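Local coordinates for CdiA-CT toxin, Conserved domain protein (Yersinia pseudotuberculosis serotype O:3, PDB 4ZQU) that probably acts as a nuclease toxin of the PD-(D/E)XK superfamily in contact-dependent growth inhibition, and pairs with the immunity protein CdiI, at residues P19-Y24 / S74-N79; D25-D28 / A33-S36; S36-D41 / Y55-K60. All coordinates share one frame; numbering follows the deposited sequence.

Interaction 1 of 3, residues P19-Y24 / S74-N79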
loop_
_atom_site.group_PDB
_atom_site.type_symbol
_atom_site.label_atom_id
_atom_site.label_comp_id
_atom_site.label_asym_id
_atom_site.label_seq_id
_atom_site.Cartn_x
_atom_site.Cartn_y
_atom_site.Cartn_z
ATOM N N PRO A 19 -7.590 -5.154 -4.795
ATOM C CA PRO A 19 -7.225 -6.552 -5.040
ATOM C C PRO A 19 -5.728 -6.779 -5.237
ATOM O O PRO A 19 -5.032 -5.926 -5.793
ATOM C CB PRO A 19 -7.992 -6.887 -6.319
ATOM C CG PRO A 19 -9.184 -6.012 -6.258
ATOM C CD PRO A 19 -8.710 -4.726 -5.649
ATOM N N ASN A 20 -5.254 -7.924 -4.754
ATOM C CA ASN A 20 -3.873 -8.354 -4.927
ATOM C C ASN A 20 -2.851 -7.376 -4.349
ATOM O O ASN A 20 -1.761 -7.206 -4.900
ATOM C CB ASN A 20 -3.584 -8.594 -6.411
ATOM C CG ASN A 20 -4.579 -9.543 -7.048
ATOM O OD1 ASN A 20 -5.322 -9.167 -7.955
ATOM N ND2 ASN A 20 -4.601 -10.782 -6.572
ATOM N N PHE A 21 -3.200 -6.740 -3.235
ATOM C CA PHE A 21 -2.262 -5.839 -2.575
ATOM C C PHE A 21 -1.262 -6.654 -1.765
ATOM O O PHE A 21 -1.332 -6.692 -0.533
ATOM C CB PHE A 21 -2.988 -4.846 -1.669
ATOM C CG PHE A 21 -2.203 -3.595 -1.398
ATOM C CD1 PHE A 21 -2.474 -2.435 -2.102
ATOM C CD2 PHE A 21 -1.188 -3.581 -0.453
ATOM C CE1 PHE A 21 -1.757 -1.280 -1.864
ATOM C CE2 PHE A 21 -0.464 -2.427 -0.209
ATOM C CZ PHE A 21 -0.750 -1.275 -0.917
ATOM N N LYS A 22 -0.326 -7.289 -2.468
ATOM C CA LYS A 22 0.557 -8.281 -1.869
ATOM C C LYS A 22 -0.280 -9.347 -1.168
ATOM O O LYS A 22 -1.096 -10.030 -1.793
ATOM C CB LYS A 22 1.534 -7.638 -0.882
ATOM C CG LYS A 22 2.611 -6.786 -1.530
ATOM C CD LYS A 22 3.916 -7.563 -1.622
ATOM C CE LYS A 22 5.118 -6.703 -1.262
ATOM N NZ LYS A 22 6.088 -6.647 -2.390
ATOM N N THR A 23 -0.087 -9.463 0.139
ATOM C CA THR A 23 -0.802 -10.445 0.937
ATOM C C THR A 23 -1.873 -9.778 1.803
ATOM O O THR A 23 -2.739 -10.451 2.357
ATOM C CB THR A 23 0.169 -11.228 1.826
ATOM O OG1 THR A 23 -0.549 -12.206 2.584
ATOM C CG2 THR A 23 0.884 -10.280 2.770
ATOM N N TYR A 24 -1.815 -8.453 1.903
ATOM C CA TYR A 24 -2.735 -7.709 2.759
ATOM C C TYR A 24 -4.065 -7.441 2.064
ATOM O O TYR A 24 -4.104 -6.875 0.971
ATOM C CB TYR A 24 -2.105 -6.388 3.203
ATOM C CG TYR A 24 -0.839 -6.552 4.015
ATOM C CD1 TYR A 24 -0.632 -7.683 4.794
ATOM C CD2 TYR A 24 0.150 -5.580 3.992
ATOM C CE1 TYR A 24 0.525 -7.839 5.534
ATOM C CE2 TYR A 24 1.312 -5.726 4.729
ATOM C CZ TYR A 24 1.494 -6.859 5.498
ATOM O OH TYR A 24 2.647 -7.011 6.235
ATOM N N SER A 74 -2.157 0.251 -7.668
ATOM C CA SER A 74 -3.545 0.686 -7.863
ATOM C C SER A 74 -3.814 2.065 -7.268
ATOM O O SER A 74 -4.939 2.365 -6.873
ATOM C CB SER A 74 -4.524 -0.330 -7.263
ATOM O OG SER A 74 -4.409 -1.589 -7.896
ATOM N N GLY A 75 -2.777 2.897 -7.205
ATOM C CA GLY A 75 -2.903 4.244 -6.677
ATOM C C GLY A 75 -2.894 4.327 -5.160
ATOM O O GLY A 75 -3.256 5.354 -4.592
ATOM N N VAL A 76 -2.477 3.248 -4.501
ATOM C CA VAL A 76 -2.433 3.202 -3.039
ATOM C C VAL A 76 -1.038 2.844 -2.527
ATOM O O VAL A 76 -0.383 1.948 -3.060
ATOM C CB VAL A 76 -3.449 2.182 -2.477
ATOM C CG1 VAL A 76 -3.431 2.179 -0.948
ATOM C CG2 VAL A 76 -4.845 2.482 -2.994
ATOM N N THR A 77 -0.593 3.544 -1.485
ATOM C CA THR A 77 0.729 3.312 -0.905
ATOM C C THR A 77 0.647 2.901 0.567
ATOM O O THR A 77 0.005 3.572 1.375
ATOM C CB THR A 77 1.624 4.566 -1.026
ATOM O OG1 THR A 77 1.808 4.898 -2.409
ATOM C CG2 THR A 77 2.983 4.320 -0.380
ATOM N N VAL A 78 1.293 1.786 0.900
ATOM C CA VAL A 78 1.383 1.307 2.277
ATOM C C VAL A 78 2.806 0.841 2.573
ATOM O O VAL A 78 3.404 0.133 1.767
ATOM C CB VAL A 78 0.404 0.136 2.553
ATOM C CG1 VAL A 78 0.502 -0.313 4.007
ATOM C CG2 VAL A 78 -1.029 0.526 2.212
ATOM N N ASN A 79 3.359 1.246 3.713
ATOM C CA ASN A 79 4.640 0.699 4.145
ATOM C C ASN A 79 4.591 0.222 5.593
ATOM O O ASN A 79 3.616 0.467 6.303
ATOM C CB ASN A 79 5.777 1.716 3.944
ATOM C CG ASN A 79 5.570 3.011 4.711
ATOM O OD1 ASN A 79 4.940 3.040 5.765
ATOM N ND2 ASN A 79 6.116 4.097 4.179
HETATM O O HOH W 1 -5.473 -4.076 -7.592
#
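Phe21 pushes the far end of its ring against Val76 and Val78, and those three residues make up the tightly packed, buried part of the contact. Its CG lies anti to the backbone N (chi1 -157°), which carries the ring out of the loop and onto the strand. CZ meets Val78 CG2 at 3.6 Å from an oblique direction. At the ring edge, near its plane, the carbonyl O of Val76 lies 3.7 Å from CE1. The same CE1 is 3.9 Å from Val76 CB. The loop bends sharply here: Phe21 is the centre of an inverse gamma turn and opens a type II' turn that runs to Tyr24. Strand 76-79 is one arm of a beta hairpin with 70-73, and Ala71 and Leu73 of the other arm also touch the Phe21 ring. Val76 and Thr77 pair antiparallel with a strand of the CdiI chain, so the sheet continues into the immunity protein by beta-augmentation. The other end of the contact is the looser, solvent side: the Pro19 ring makes no direct contact with segment 74-79, and the link there runs through a water. It donates to Pro19 O at 2.6 Å and lies 2.7 Å from Ser74 OG.

Interaction 2 of 3, residues D25-D28 / A33-S36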
loop_
_atom_site.group_PDB
_atom_site.type_symbol
_atom_site.label_atom_id
_atom_site.label_comp_id
_atom_site.label_asym_id
_atom_site.label_seq_id
_atom_site.Cartn_x
_atom_site.Cartn_y
_atom_site.Cartn_z
ATOM N N ASP A 25 -5.152 -7.848 2.709
ATOM C CA ASP A 25 -6.486 -7.672 2.149
ATOM C C ASP A 25 -7.210 -6.517 2.829
ATOM O O ASP A 25 -7.981 -5.796 2.197
ATOM C CB ASP A 25 -7.288 -8.966 2.283
ATOM C CG ASP A 25 -6.613 -10.138 1.592
ATOM O OD1 ASP A 25 -6.106 -9.956 0.467
ATOM O OD2 ASP A 25 -6.580 -11.240 2.176
ATOM N N TYR A 26 -6.949 -6.341 4.120
ATOM C CA TYR A 26 -7.560 -5.259 4.883
ATOM C C TYR A 26 -6.524 -4.434 5.627
ATOM O O TYR A 26 -5.479 -4.940 6.033
ATOM C CB TYR A 26 -8.583 -5.811 5.873
ATOM C CG TYR A 26 -9.788 -6.409 5.205
ATOM C CD1 TYR A 26 -10.876 -5.620 4.863
ATOM C CD2 TYR A 26 -9.837 -7.763 4.903
ATOM C CE1 TYR A 26 -11.980 -6.160 4.241
ATOM C CE2 TYR A 26 -10.938 -8.313 4.283
ATOM C CZ TYR A 26 -12.005 -7.506 3.952
ATOM O OH TYR A 26 -13.108 -8.048 3.336
ATOM N N PHE A 27 -6.830 -3.155 5.808
ATOM C CA PHE A 27 -5.959 -2.253 6.539
ATOM C C PHE A 27 -6.795 -1.293 7.369
ATOM O O PHE A 27 -7.542 -0.486 6.819
ATOM C CB PHE A 27 -5.055 -1.480 5.576
ATOM C CG PHE A 27 -4.019 -0.628 6.259
ATOM C CD1 PHE A 27 -3.341 -1.095 7.368
ATOM C CD2 PHE A 27 -3.724 0.639 5.789
ATOM C CE1 PHE A 27 -2.385 -0.316 7.997
ATOM C CE2 PHE A 27 -2.771 1.422 6.417
ATOM C CZ PHE A 27 -2.103 0.942 7.520
ATOM N N ASP A 28 -6.687 -1.393 8.690
ATOM C CA ASP A 28 -7.354 -0.438 9.568
ATOM C C ASP A 28 -6.678 0.914 9.389
ATOM O O ASP A 28 -5.565 1.128 9.859
ATOM C CB ASP A 28 -7.301 -0.898 11.027
ATOM C CG ASP A 28 -8.208 -0.083 11.936
ATOM O OD1 ASP A 28 -8.257 1.156 11.789
ATOM O OD2 ASP A 28 -8.871 -0.683 12.807
ATOM N N ALA A 33 -3.576 -1.783 11.971
ATOM C CA ALA A 33 -3.658 -3.235 11.981
ATOM C C ALA A 33 -3.911 -3.759 10.574
ATOM O O ALA A 33 -4.896 -3.381 9.941
ATOM C CB ALA A 33 -4.752 -3.693 12.922
ATOM N N VAL A 34 -3.026 -4.618 10.075
ATOM C CA VAL A 34 -3.246 -5.230 8.767
ATOM C C VAL A 34 -3.787 -6.645 8.918
ATOM O O VAL A 34 -3.441 -7.362 9.857
ATOM C CB VAL A 34 -1.961 -5.269 7.908
ATOM C CG1 VAL A 34 -1.438 -3.874 7.667
ATOM C CG2 VAL A 34 -0.896 -6.127 8.559
ATOM N N VAL A 35 -4.651 -7.035 7.990
ATOM C CA VAL A 35 -5.233 -8.366 8.005
ATOM C C VAL A 35 -5.077 -9.040 6.649
ATOM O O VAL A 35 -5.406 -8.460 5.613
ATOM C CB VAL A 35 -6.726 -8.329 8.380
ATOM C CG1 VAL A 35 -7.334 -9.719 8.282
ATOM C CG2 VAL A 35 -6.913 -7.764 9.777
ATOM N N SER A 36 -4.563 -10.264 6.659
ATOM C CA SER A 36 -4.508 -11.075 5.452
ATOM C C SER A 36 -5.521 -12.210 5.535
ATOM O O SER A 36 -5.436 -13.063 6.420
ATOM C CB SER A 36 -3.108 -11.637 5.234
ATOM O OG SER A 36 -3.065 -12.392 4.037
#
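Phe27 and Val34 meet because of how each turns about its first torsion: Phe27 swings CG anti to its backbone N (chi1 -174°), and Val34 sets CG1 anti to its carbonyl carbon (chi1 -60°). Ring atom CD1 of Phe27 then comes within 3.4 Å of Val34 CG1, an oblique and close approach. On the other face of the sheet, Tyr26 CB sits 4.0 Å from Val35 CB while the tyrosine side chain packs on Val7 of helix 3-9. The two strands form a beta hairpin in which Tyr26 and Val35 are a hydrogen-bonded pair and Phe27 and Val34 a non-hydrogen-bonded one. A classic beta bulge interrupts the ladder at its start. Asp25 and Tyr26 both face Val35, whose carbonyl O takes the N-H of Asp25 and that of Tyr26, each at 3.0 Å and both in the carbonyl plane. Val35 N returns a bond to Tyr26 O, and toward the turn Asp28 N donates to Ala33 O at 3.0 Å. The carboxylates at the two ends look elsewhere: Asp25 OD2 accepts from Ala37 N, and Asp28 OD1 makes a salt bridge with Arg69 of the CdiI chain.

Interaction 3 of 3, residues S36-D41 / Y55-K60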
loop_
_atom_site.group_PDB
_atom_site.type_symbol
_atom_site.label_atom_id
_atom_site.label_comp_id
_atom_site.label_asym_id
_atom_site.label_seq_id
_atom_site.Cartn_x
_atom_site.Cartn_y
_atom_site.Cartn_z
ATOM N N SER A 36 -4.563 -10.264 6.659
ATOM C CA SER A 36 -4.508 -11.075 5.452
ATOM C C SER A 36 -5.521 -12.210 5.535
ATOM O O SER A 36 -5.436 -13.063 6.420
ATOM C CB SER A 36 -3.108 -11.637 5.234
ATOM O OG SER A 36 -3.065 -12.392 4.037
ATOM N N ALA A 37 -6.480 -12.208 4.613
ATOM C CA ALA A 37 -7.533 -13.216 4.585
ATOM C C ALA A 37 -7.149 -14.386 3.691
ATOM O O ALA A 37 -7.188 -14.282 2.466
ATOM C CB ALA A 37 -8.846 -12.599 4.113
ATOM N N LYS A 38 -6.776 -15.498 4.314
ATOM C CA LYS A 38 -6.429 -16.708 3.581
ATOM C C LYS A 38 -7.490 -17.778 3.808
ATOM O O LYS A 38 -8.000 -17.931 4.916
ATOM C CB LYS A 38 -5.049 -17.219 4.005
ATOM C CG LYS A 38 -4.577 -18.460 3.250
ATOM C CD LYS A 38 -3.184 -18.899 3.685
ATOM C CE LYS A 38 -2.807 -20.234 3.056
ATOM N NZ LYS A 38 -2.763 -20.162 1.569
ATOM N N SER A 39 -7.823 -18.517 2.757
ATOM C CA SER A 39 -8.847 -19.549 2.856
ATOM C C SER A 39 -8.419 -20.847 2.188
ATOM O O SER A 39 -7.820 -20.842 1.115
ATOM C CB SER A 39 -10.158 -19.061 2.237
ATOM O OG SER A 39 -11.153 -20.070 2.296
ATOM N N LEU A 40 -8.733 -21.960 2.836
ATOM C CA LEU A 40 -8.501 -23.278 2.265
ATOM C C LEU A 40 -9.821 -24.021 2.153
ATOM O O LEU A 40 -10.465 -24.287 3.162
ATOM C CB LEU A 40 -7.521 -24.071 3.123
ATOM C CG LEU A 40 -6.104 -23.506 3.205
ATOM C CD1 LEU A 40 -5.357 -24.121 4.371
ATOM C CD2 LEU A 40 -5.366 -23.758 1.904
ATOM N N ASP A 41 -10.240 -24.343 0.933
ATOM C CA ASP A 41 -11.481 -25.088 0.766
ATOM C C ASP A 41 -11.217 -26.590 0.851
ATOM O O ASP A 41 -10.072 -27.019 1.001
ATOM C CB ASP A 41 -12.182 -24.722 -0.553
ATOM C CG ASP A 41 -11.293 -24.895 -1.773
ATOM O OD1 ASP A 41 -10.451 -25.816 -1.792
ATOM O OD2 ASP A 41 -11.452 -24.106 -2.728
ATOM N N TYR A 55 1.529 -26.690 5.870
ATOM C CA TYR A 55 2.435 -25.796 6.584
ATOM C C TYR A 55 3.127 -24.824 5.633
ATOM O O TYR A 55 3.244 -23.637 5.933
ATOM C CB TYR A 55 3.480 -26.601 7.364
ATOM C CG TYR A 55 4.529 -25.746 8.036
ATOM C CD1 TYR A 55 4.267 -25.115 9.244
ATOM C CD2 TYR A 55 5.780 -25.568 7.461
ATOM C CE1 TYR A 55 5.223 -24.328 9.859
ATOM C CE2 TYR A 55 6.742 -24.783 8.070
ATOM C CZ TYR A 55 6.459 -24.166 9.268
ATOM O OH TYR A 55 7.414 -23.385 9.876
ATOM N N SER A 56 3.575 -25.331 4.488
ATOM C CA SER A 56 4.244 -24.509 3.482
ATOM C C SER A 56 3.360 -23.380 2.973
ATOM O O SER A 56 3.773 -22.223 2.958
ATOM C CB SER A 56 4.697 -25.367 2.301
ATOM O OG SER A 56 5.733 -26.256 2.679
ATOM N N SER A 57 2.149 -23.727 2.550
ATOM C CA SER A 57 1.214 -22.750 2.000
ATOM C C SER A 57 0.980 -21.591 2.959
ATOM O O SER A 57 0.968 -20.429 2.554
ATOM C CB SER A 57 -0.118 -23.418 1.665
ATOM O OG SER A 57 -1.055 -22.464 1.198
ATOM N N ILE A 58 0.800 -21.919 4.233
ATOM C CA ILE A 58 0.564 -20.911 5.260
ATOM C C ILE A 58 1.837 -20.136 5.570
ATOM O O ILE A 58 1.823 -18.908 5.637
ATOM C CB ILE A 58 0.030 -21.542 6.555
ATOM C CG1 ILE A 58 -1.193 -22.413 6.257
ATOM C CG2 ILE A 58 -0.309 -20.462 7.566
ATOM C CD1 ILE A 58 -1.738 -23.138 7.468
ATOM N N LYS A 59 2.935 -20.860 5.760
ATOM C CA LYS A 59 4.230 -20.242 6.006
ATOM C C LYS A 59 4.605 -19.294 4.873
ATOM O O LYS A 59 5.214 -18.248 5.098
ATOM C CB LYS A 59 5.313 -21.306 6.170
ATOM C CG LYS A 59 6.624 -20.759 6.683
ATOM C CD LYS A 59 7.815 -21.416 6.016
ATOM C CE LYS A 59 9.092 -20.656 6.331
ATOM N NZ LYS A 59 10.163 -20.935 5.339
ATOM N N LYS A 60 4.235 -19.673 3.655
ATOM C CA LYS A 60 4.506 -18.857 2.484
ATOM C C LYS A 60 3.801 -17.515 2.622
ATOM O O LYS A 60 4.348 -16.473 2.265
ATOM C CB LYS A 60 4.060 -19.580 1.213
ATOM C CG LYS A 60 4.107 -18.739 -0.049
ATOM C CD LYS A 60 4.167 -19.623 -1.285
ATOM C CE LYS A 60 2.924 -19.449 -2.145
ATOM N NZ LYS A 60 3.229 -18.841 -3.472
#
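Lys38 reaches from its strand to the helix and donates from NZ to Ser57 OG at 2.9 Å, the one hydrogen bond between the segments. The lysine runs extended through its first three torsions, which carry CE across to Ser57 and Ile58. The bend at the last torsion (chi4 62°) then swings NZ to the serine hydroxyl. The hydroxyl comes forward to meet it, because Ser57 has OG anti to its backbone N (chi1 177°). Lys38 CE itself is 3.4 Å from Ser57 OG and 4.1 Å from Ile58 CA, with Ile58 CG1 alongside at 4.2 Å. A polar tip and a greasy shank therefore share one small patch. Leu40, two residues on, points the same way but approaches more loosely, its CD2 stopping 4.6 Å from Ser57 OG.

In the next shell, the strand is fixed by backbone hydrogen bonds to strand 85-92, with Lys38 joined to Arg89 and Ala91, and Leu40 to Ala91. On the other side, Ser57 and Ile58 are carried by helix 53-66. Just past the strand, Asp41 is the N-cap of helix 42-47, and its OD1 is also bonded to Thr44 OG1.

The arrangement is helix-on-sheet packing within the alpha/beta core of a PD-(D/E)XK-like domain. Ile58 fills the layer between, touching Leu90 of strand 85-92 and Ala107 of helix 98-113, while Tyr55 rests on Arg106 and Tyr110 of that same helix. Across the sheet, Ala37 and Ser39 turn their side chains to Trp3 of helix 3-9, so strand 33-39 lies between helix 3-9 on one face and helix 53-66 on the other.

From the N terminus, segment 19-24 comes first but its partner comes last. Interaction 2 closes a short hairpin loop of four residues between 25-28 and 33-36. Interaction 3 starts at Ser36, where that hairpin ends, and spans thirteen residues, including helix 42-47, before reaching helix 53-66. The two follow one another without crossing, sharing strand 33-39. Interaction 1 then encloses both, as segment 74-79 returns to 19-24 over 49 intervening residues. Ser36 joins the pieces, its OG probably hydrogen-bonded to Thr23 O of interaction 1. Together the contacts tie the CdiI-binding hairpin, the edge of the central sheet and helix 53-66 into one domain.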